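Local coordinates for protein enoyl-CoA hydratase EchA1 (Mycobacterium marinum, PDB 3QXI) that probably catalyses the reversible hydration of 2-enoyl-CoA thioesters to 3-hydroxyacyl-CoA, as a crotonase-fold enoyl-CoA hydratase, at residues B[22-27]-B[203-208]; B[51-54]-B[59-62]; B[76-81]-B[142-147]. One frame throughout, in Å; residues are numbered along the deposited sequence.

Contact 1 (B[22-27]-B[203-208]); sequences RDRILI and KITANG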
loop_
_atom_site.group_PDB
_atom_site.type_symbol
_atom_site.label_atom_id
_atom_site.label_comp_id
_atom_site.label_asym_id
_atom_site.label_seq_id
_atom_site.Cartn_x
_atom_site.Cartn_y
_atom_site.Cartn_z
ATOM N N ARG B 22 3.066 10.546 -32.789
ATOM C CA ARG B 22 4.197 11.467 -32.881
ATOM C C ARG B 22 5.423 10.649 -32.576
ATOM O O ARG B 22 5.669 10.320 -31.416
ATOM C CB ARG B 22 4.095 12.634 -31.890
ATOM C CG ARG B 22 2.807 13.404 -31.982
ATOM C CD ARG B 22 2.915 14.781 -31.361
ATOM N NE ARG B 22 1.583 15.376 -31.307
ATOM C CZ ARG B 22 1.257 16.474 -30.632
ATOM N NH1 ARG B 22 2.169 17.144 -29.931
ATOM N NH2 ARG B 22 0.001 16.897 -30.664
ATOM N N ASP B 23 6.178 10.294 -33.618
ATOM C CA ASP B 23 7.364 9.479 -33.434
ATOM C C ASP B 23 6.951 8.085 -32.980
ATOM O O ASP B 23 6.258 7.389 -33.713
ATOM C CB ASP B 23 8.263 10.117 -32.381
ATOM C CG ASP B 23 9.692 10.175 -32.803
ATOM O OD1 ASP B 23 10.185 9.176 -33.398
ATOM O OD2 ASP B 23 10.308 11.239 -32.543
ATOM N N ARG B 24 7.370 7.676 -31.781
ATOM C CA ARG B 24 7.034 6.340 -31.251
ATOM C C ARG B 24 5.964 6.425 -30.145
ATOM O O ARG B 24 5.703 5.468 -29.435
ATOM C CB ARG B 24 8.285 5.615 -30.735
ATOM C CG ARG B 24 9.483 5.564 -31.698
ATOM C CD ARG B 24 10.605 4.723 -31.104
ATOM N NE ARG B 24 10.119 3.381 -30.778
ATOM C CZ ARG B 24 10.024 2.376 -31.648
ATOM N NH1 ARG B 24 10.412 2.548 -32.905
ATOM N NH2 ARG B 24 9.530 1.203 -31.264
ATOM N N ILE B 25 5.332 7.574 -30.022
ATOM C CA ILE B 25 4.273 7.752 -29.061
ATOM C C ILE B 25 2.926 7.793 -29.756
ATOM O O ILE B 25 2.752 8.505 -30.747
ATOM C CB ILE B 25 4.488 9.069 -28.277
ATOM C CG1 ILE B 25 5.858 9.045 -27.583
ATOM C CG2 ILE B 25 3.306 9.324 -27.302
ATOM C CD1 ILE B 25 6.325 10.402 -27.120
ATOM N N LEU B 26 1.968 7.043 -29.235
ATOM C CA LEU B 26 0.593 7.159 -29.699
ATOM C C LEU B 26 -0.227 8.042 -28.772
ATOM O O LEU B 26 -0.284 7.806 -27.565
ATOM C CB LEU B 26 -0.058 5.775 -29.818
ATOM C CG LEU B 26 -1.328 5.675 -30.683
ATOM C CD1 LEU B 26 -0.995 5.812 -32.166
ATOM C CD2 LEU B 26 -2.093 4.358 -30.396
ATOM N N ILE B 27 -0.856 9.066 -29.327
ATOM C CA ILE B 27 -1.679 9.949 -28.529
ATOM C C ILE B 27 -3.159 9.662 -28.814
ATOM O O ILE B 27 -3.604 9.743 -29.952
ATOM C CB ILE B 27 -1.304 11.437 -28.765
ATOM C CG1 ILE B 27 0.170 11.675 -28.360
ATOM C CG2 ILE B 27 -2.302 12.365 -28.033
ATOM C CD1 ILE B 27 0.714 13.009 -28.734
ATOM N N LYS B 203 11.230 9.785 -22.174
ATOM C CA LYS B 203 12.222 9.175 -21.283
ATOM C C LYS B 203 12.113 7.648 -21.322
ATOM O O LYS B 203 13.107 6.939 -21.362
ATOM C CB LYS B 203 12.069 9.677 -19.847
ATOM C CG LYS B 203 12.605 11.090 -19.615
ATOM C CD LYS B 203 11.864 11.811 -18.478
ATOM C CE LYS B 203 11.945 11.049 -17.162
ATOM N NZ LYS B 203 13.382 10.923 -16.779
ATOM N N ILE B 204 10.886 7.158 -21.341
ATOM C CA ILE B 204 10.605 5.728 -21.316
ATOM C C ILE B 204 10.916 5.091 -22.662
ATOM O O ILE B 204 11.506 4.012 -22.704
ATOM C CB ILE B 204 9.163 5.447 -20.882
ATOM C CG1 ILE B 204 8.995 5.771 -19.390
ATOM C CG2 ILE B 204 8.801 3.998 -21.147
ATOM C CD1 ILE B 204 7.544 5.929 -18.987
ATOM N N THR B 205 10.529 5.789 -23.736
ATOM C CA THR B 205 10.859 5.453 -25.118
ATOM C C THR B 205 12.370 5.371 -25.439
ATOM O O THR B 205 12.770 4.645 -26.352
ATOM C CB THR B 205 10.160 6.445 -26.093
ATOM O OG1 THR B 205 8.749 6.236 -26.030
ATOM C CG2 THR B 205 10.593 6.206 -27.525
ATOM N N ALA B 206 13.201 6.117 -24.727
ATOM C CA ALA B 206 14.658 6.047 -24.926
ATOM C C ALA B 206 15.227 4.731 -24.358
ATOM O O ALA B 206 16.356 4.341 -24.688
ATOM C CB ALA B 206 15.349 7.249 -24.274
ATOM N N ASN B 207 14.429 4.050 -23.525
ATOM C CA ASN B 207 14.836 2.788 -22.882
ATOM C C ASN B 207 14.495 1.526 -23.696
ATOM O O ASN B 207 13.620 1.564 -24.554
ATOM C CB ASN B 207 14.271 2.689 -21.443
ATOM C CG ASN B 207 14.779 3.782 -20.559
ATOM O OD1 ASN B 207 15.908 4.249 -20.712
ATOM N ND2 ASN B 207 13.949 4.224 -19.632
ATOM N N GLY B 208 15.172 0.413 -23.397
ATOM C CA GLY B 208 14.978 -0.848 -24.134
ATOM C C GLY B 208 13.552 -1.381 -24.084
ATOM O O GLY B 208 13.051 -1.679 -23.000
#
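Thr205, in the last turn of helix 193-205, meets Arg24 and Ile25 at the hairpin that opens the main sheet. Its methyl CG2 does the touching: it lies 3.9 Å from Arg24 CD and 4.0 Å from Arg24 CB, against the aliphatic part of the arginine, and reaches the guanidinium at its edge, close to the plane. CG2 stands anti to the backbone N of Thr205 (chi1 -67° for OG1), which turns the hydroxyl back to the helix, where OG1 bonds to Ala201 O.

Arg24 sits in the type II' turn that runs from Arg22 to Ile25 and joins strands 17-22 and 25-30, the antiparallel edge of the crotonase-fold sheet. Two backbone bonds close this turn, Arg22 N to Ile25 O at 2.9 Å and Ile25 N to Arg22 O at 3.1 Å. A bend at chi3 (56°) swings the guanidinium away from the line of its chain, and it is held by Ser61 OG through NE and by Ala58 O through NH2. Ile25 adds a looser, buried touch, CG1 to Thr205 OG1 at 4.3 Å, while its side chain also packs on Ile198 and Ala201 of the same helix.

Contact 2 (B[51-54]-B[59-62]); sequences MDRL and GLSV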
loop_
_atom_site.group_PDB
_atom_site.type_symbol
_atom_site.label_atom_id
_atom_site.label_comp_id
_atom_site.label_asym_id
_atom_site.label_seq_id
_atom_site.Cartn_x
_atom_site.Cartn_y
_atom_site.Cartn_z
ATOM N N MET B 51 -5.653 0.746 -28.070
ATOM C CA MET B 51 -4.713 -0.046 -27.256
ATOM C C MET B 51 -4.160 -1.259 -28.023
ATOM O O MET B 51 -2.962 -1.556 -27.937
ATOM C CB MET B 51 -5.345 -0.501 -25.924
ATOM C CG MET B 51 -5.833 0.641 -24.982
ATOM S SD MET B 51 -4.697 2.045 -24.734
ATOM C CE MET B 51 -5.771 3.319 -24.077
ATOM N N ASP B 52 -5.047 -1.958 -28.748
ATOM C CA ASP B 52 -4.637 -2.980 -29.705
ATOM C C ASP B 52 -3.587 -2.430 -30.684
ATOM O O ASP B 52 -2.525 -3.034 -30.874
ATOM C CB ASP B 52 -5.848 -3.515 -30.494
ATOM C CG ASP B 52 -6.789 -4.361 -29.637
ATOM O OD1 ASP B 52 -6.418 -4.725 -28.506
ATOM O OD2 ASP B 52 -7.913 -4.658 -30.099
ATOM N N ARG B 53 -3.892 -1.293 -31.295
ATOM C CA ARG B 53 -2.957 -0.671 -32.229
ATOM C C ARG B 53 -1.599 -0.446 -31.540
ATOM O O ARG B 53 -0.550 -0.851 -32.058
ATOM C CB ARG B 53 -3.512 0.646 -32.790
ATOM C CG ARG B 53 -2.435 1.485 -33.470
ATOM C CD ARG B 53 -2.931 2.415 -34.581
ATOM N NE ARG B 53 -1.787 3.133 -35.164
ATOM C CZ ARG B 53 -1.849 4.288 -35.829
ATOM N NH1 ARG B 53 -3.014 4.903 -36.040
ATOM N NH2 ARG B 53 -0.728 4.839 -36.289
ATOM N N LEU B 54 -1.644 0.157 -30.353
ATOM C CA LEU B 54 -0.443 0.497 -29.590
ATOM C C LEU B 54 0.436 -0.738 -29.364
ATOM O O LEU B 54 1.654 -0.708 -29.632
ATOM C CB LEU B 54 -0.828 1.167 -28.259
ATOM C CG LEU B 54 0.265 1.205 -27.174
ATOM C CD1 LEU B 54 1.419 2.150 -27.569
ATOM C CD2 LEU B 54 -0.305 1.535 -25.775
ATOM N N GLY B 59 6.462 0.099 -34.453
ATOM C CA GLY B 59 6.965 1.465 -34.457
ATOM C C GLY B 59 6.563 2.312 -33.260
ATOM O O GLY B 59 6.965 3.468 -33.191
ATOM N N LEU B 60 5.783 1.753 -32.324
ATOM C CA LEU B 60 5.322 2.475 -31.131
ATOM C C LEU B 60 5.912 1.909 -29.834
ATOM O O LEU B 60 6.043 0.677 -29.682
ATOM C CB LEU B 60 3.791 2.432 -31.019
ATOM C CG LEU B 60 2.952 3.089 -32.119
ATOM C CD1 LEU B 60 1.485 2.711 -31.951
ATOM C CD2 LEU B 60 3.100 4.579 -32.134
ATOM N N SER B 61 6.235 2.803 -28.901
ATOM C CA SER B 61 6.741 2.402 -27.578
ATOM C C SER B 61 5.851 2.741 -26.368
ATOM O O SER B 61 5.853 2.011 -25.382
ATOM C CB SER B 61 8.141 2.964 -27.361
ATOM O OG SER B 61 9.047 2.396 -28.275
ATOM N N VAL B 62 5.101 3.836 -26.443
ATOM C CA VAL B 62 4.308 4.353 -25.308
ATOM C C VAL B 62 3.003 4.979 -25.783
ATOM O O VAL B 62 2.978 5.645 -26.814
ATOM C CB VAL B 62 5.087 5.461 -24.516
ATOM C CG1 VAL B 62 4.332 5.870 -23.274
ATOM C CG2 VAL B 62 6.479 4.996 -24.126
#
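Leu60 points at helix 41-56 near Leu54, whose CD1 end swings round to meet it, where the helix ends its run and the chain turns back into strand 62-67. This is the second half of a right-handed beta-alpha-beta crossover of the crotonase fold: strand 25-30 leads into the helix, and strand 62-67 returns parallel beside it. The contact is the short return, with only four residues between its two segments.

Apolar packing joins the side chains. The two leucines meet at moderate range, Leu54 CD1 to Leu60 CB at 4.2 Å. Leu26 of strand 25-30 touches both of them, so the helix, the returning chain and the neighbouring strand share one buried patch. Arg53 joins at the margin with its aliphatic CG, 4.4 Å from Leu60 CD1, while its guanidinium extends toward Gln21, where NH2 makes a weak hydrogen bond to OE1.

Two backbone carbonyls of the contact, Leu54 O and Leu60 O, are bonded by one outside residue. Lys103 NZ donates hydrogen bonds to both, tying the end of the helix to the chain that follows it.

Side chain against backbone is the last kind of contact, and it runs both ways. Leu60 sets its CD1 on the helix main chain, 3.8 Å from Leu54 CA and 4.1 Å from Arg53 O. In the other direction, Val62 aims its own side chain away toward helix 193-205, leaving its main chain to meet the helix. With CG anti to the backbone N (chi1 162°), Leu54 extends its CD1 methyl to that main chain, 3.7 Å from Val62 C and 3.9 Å from Val62 O.

Contact 3 (B[76-81]-B[142-147]); sequences MDLKAF and RGLVAG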
loop_
_atom_site.group_PDB
_atom_site.type_symbol
_atom_site.label_atom_id
_atom_site.label_comp_id
_atom_site.label_asym_id
_atom_site.label_seq_id
_atom_site.Cartn_x
_atom_site.Cartn_y
_atom_site.Cartn_z
ATOM N N MET B 76 -18.537 7.387 -17.280
ATOM C CA MET B 76 -19.372 6.628 -18.198
ATOM C C MET B 76 -20.598 7.457 -18.605
ATOM O O MET B 76 -21.193 8.169 -17.786
ATOM C CB MET B 76 -19.771 5.269 -17.592
ATOM C CG MET B 76 -20.589 4.366 -18.527
ATOM S SD MET B 76 -20.965 2.721 -17.850
ATOM C CE MET B 76 -22.255 3.114 -16.651
ATOM N N ASP B 77 -20.924 7.404 -19.893
ATOM C CA ASP B 77 -22.172 7.963 -20.410
ATOM C C ASP B 77 -23.338 7.101 -19.900
ATOM O O ASP B 77 -23.639 6.034 -20.463
ATOM C CB ASP B 77 -22.125 7.943 -21.937
ATOM C CG ASP B 77 -23.195 8.806 -22.572
ATOM O OD1 ASP B 77 -22.882 9.416 -23.625
ATOM O OD2 ASP B 77 -24.323 8.880 -22.034
ATOM N N LEU B 78 -23.961 7.539 -18.808
ATOM C CA LEU B 78 -25.021 6.755 -18.139
ATOM C C LEU B 78 -26.255 6.594 -19.019
ATOM O O LEU B 78 -26.885 5.526 -19.022
ATOM C CB LEU B 78 -25.432 7.400 -16.810
ATOM C CG LEU B 78 -24.321 7.653 -15.786
ATOM C CD1 LEU B 78 -24.836 8.507 -14.627
ATOM C CD2 LEU B 78 -23.678 6.341 -15.294
ATOM N N LYS B 79 -26.590 7.662 -19.752
ATOM C CA LYS B 79 -27.719 7.663 -20.683
ATOM C C LYS B 79 -27.509 6.565 -21.709
ATOM O O LYS B 79 -28.393 5.732 -21.911
ATOM C CB LYS B 79 -27.884 9.027 -21.349
ATOM N N ALA B 80 -26.319 6.532 -22.312
ATOM C CA ALA B 80 -25.980 5.516 -23.304
ATOM C C ALA B 80 -26.082 4.099 -22.734
ATOM O O ALA B 80 -26.645 3.199 -23.390
ATOM C CB ALA B 80 -24.581 5.772 -23.869
ATOM N N PHE B 81 -25.524 3.914 -21.527
ATOM C CA PHE B 81 -25.638 2.665 -20.752
ATOM C C PHE B 81 -27.099 2.299 -20.474
ATOM O O PHE B 81 -27.504 1.162 -20.740
ATOM C CB PHE B 81 -24.835 2.755 -19.429
ATOM C CG PHE B 81 -24.752 1.446 -18.652
ATOM C CD1 PHE B 81 -23.722 0.538 -18.896
ATOM C CD2 PHE B 81 -25.696 1.136 -17.659
ATOM C CE1 PHE B 81 -23.638 -0.666 -18.178
ATOM C CE2 PHE B 81 -25.628 -0.066 -16.939
ATOM C CZ PHE B 81 -24.597 -0.965 -17.202
ATOM N N ARG B 142 -25.039 9.174 -5.951
ATOM C CA ARG B 142 -26.208 8.906 -6.800
ATOM C C ARG B 142 -26.761 7.485 -6.699
ATOM O O ARG B 142 -27.645 7.080 -7.465
ATOM C CB ARG B 142 -25.914 9.313 -8.227
ATOM C CG ARG B 142 -25.948 10.825 -8.298
ATOM C CD ARG B 142 -25.352 11.393 -9.538
ATOM N NE ARG B 142 -26.247 11.240 -10.672
ATOM C CZ ARG B 142 -25.989 11.754 -11.868
ATOM N NH1 ARG B 142 -24.874 12.453 -12.053
ATOM N NH2 ARG B 142 -26.843 11.572 -12.874
ATOM N N GLY B 143 -26.293 6.768 -5.684
ATOM C CA GLY B 143 -26.737 5.413 -5.426
ATOM C C GLY B 143 -26.167 4.428 -6.416
ATOM O O GLY B 143 -26.781 3.388 -6.654
ATOM N N LEU B 144 -25.002 4.764 -6.982
ATOM C CA LEU B 144 -24.262 3.909 -7.929
ATOM C C LEU B 144 -22.986 3.386 -7.303
ATOM O O LEU B 144 -22.568 3.847 -6.253
ATOM C CB LEU B 144 -23.897 4.703 -9.190
ATOM C CG LEU B 144 -25.124 5.264 -9.947
ATOM C CD1 LEU B 144 -24.686 6.098 -11.136
ATOM C CD2 LEU B 144 -26.136 4.160 -10.350
ATOM N N VAL B 145 -22.343 2.429 -7.958
ATOM C CA VAL B 145 -21.037 1.941 -7.478
ATOM C C VAL B 145 -20.049 1.982 -8.632
ATOM O O VAL B 145 -20.385 1.650 -9.796
ATOM C CB VAL B 145 -21.154 0.565 -6.828
ATOM C CG1 VAL B 145 -19.793 0.040 -6.357
ATOM C CG2 VAL B 145 -22.102 0.626 -5.613
ATOM N N ALA B 146 -18.847 2.446 -8.346
ATOM C CA ALA B 146 -17.854 2.499 -9.384
ATOM C C ALA B 146 -17.501 1.063 -9.770
ATOM O O ALA B 146 -16.974 0.312 -8.943
ATOM C CB ALA B 146 -16.641 3.244 -8.890
ATOM N N GLY B 147 -17.824 0.672 -11.003
ATOM C CA GLY B 147 -17.448 -0.668 -11.516
ATOM C C GLY B 147 -16.413 -0.765 -12.657
ATOM O O GLY B 147 -16.296 -1.809 -13.320
#
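A small surface contact, made through three side chains, joins the start of helix 78-83 to the loop that runs from strand 134-136 to helix 150-157. Leu78 is its centre on the helix side, and Arg142 and Leu144 receive it from the loop. One methyl serves both: Leu78 CD1 lies 4.2 Å from Leu144 CD1, an apolar touch between branch ends, and 4.1 Å from Arg142 NH2. Against the arginine the methyl sits over one face of the guanidinium, so the contact is van der Waals and uses none of the N-H groups. The Arg142 chain bends at chi3 (76°), and this bend carries the guanidinium across toward Leu78. The same arginine makes a cation-pi interaction with Phe254 of the third subunit, so this loop belongs to the trimer interface as well.

Leu78 is the first residue of its helix, and the turn that presents it is capped by Asp77. Ala80 N donates to Asp77 OD2 at 3.1 Å in a nearly straight bond (166°), arriving from above the carboxylate plane. The other oxygen, OD1, forms a salt bridge with Arg32, which links the N-cap to the loop after strand 25-30. On the loop side, Gly143, between the two contact residues, has a positive phi, and Arg142 and Leu144 both point toward helix 78-83. Around the contact, Met76 packs on Val87, between helix 78-83 and strand 88-89, while Leu144 rests on Glu139 of its own loop and on Ala247 in helix 245-255 of the third subunit.

How the contacts relate
Contacts 1 and 2 are neighbours, their centres 9 Å apart, and both involve the first strands of the main sheet: Ser61 N to Arg24 O (2.8 Å) and Leu26 N to Val62 O (3.0 Å), probable backbone hydrogen bonds, join them, and helix 41-56 follows strand 25-30. Contact 2 is the more buried and is made by leucine methyls on side chains and on backbone; contact 1, partly buried, sets a methyl against an arginine chain. Contact 3 lies across the chain's centre from contact 1, its centre 34 Å away, on the surface beside the third subunit, and depends on one leucine methyl. Along the chain, contacts 2 and 3 both fall inside the loop closed by contact 1.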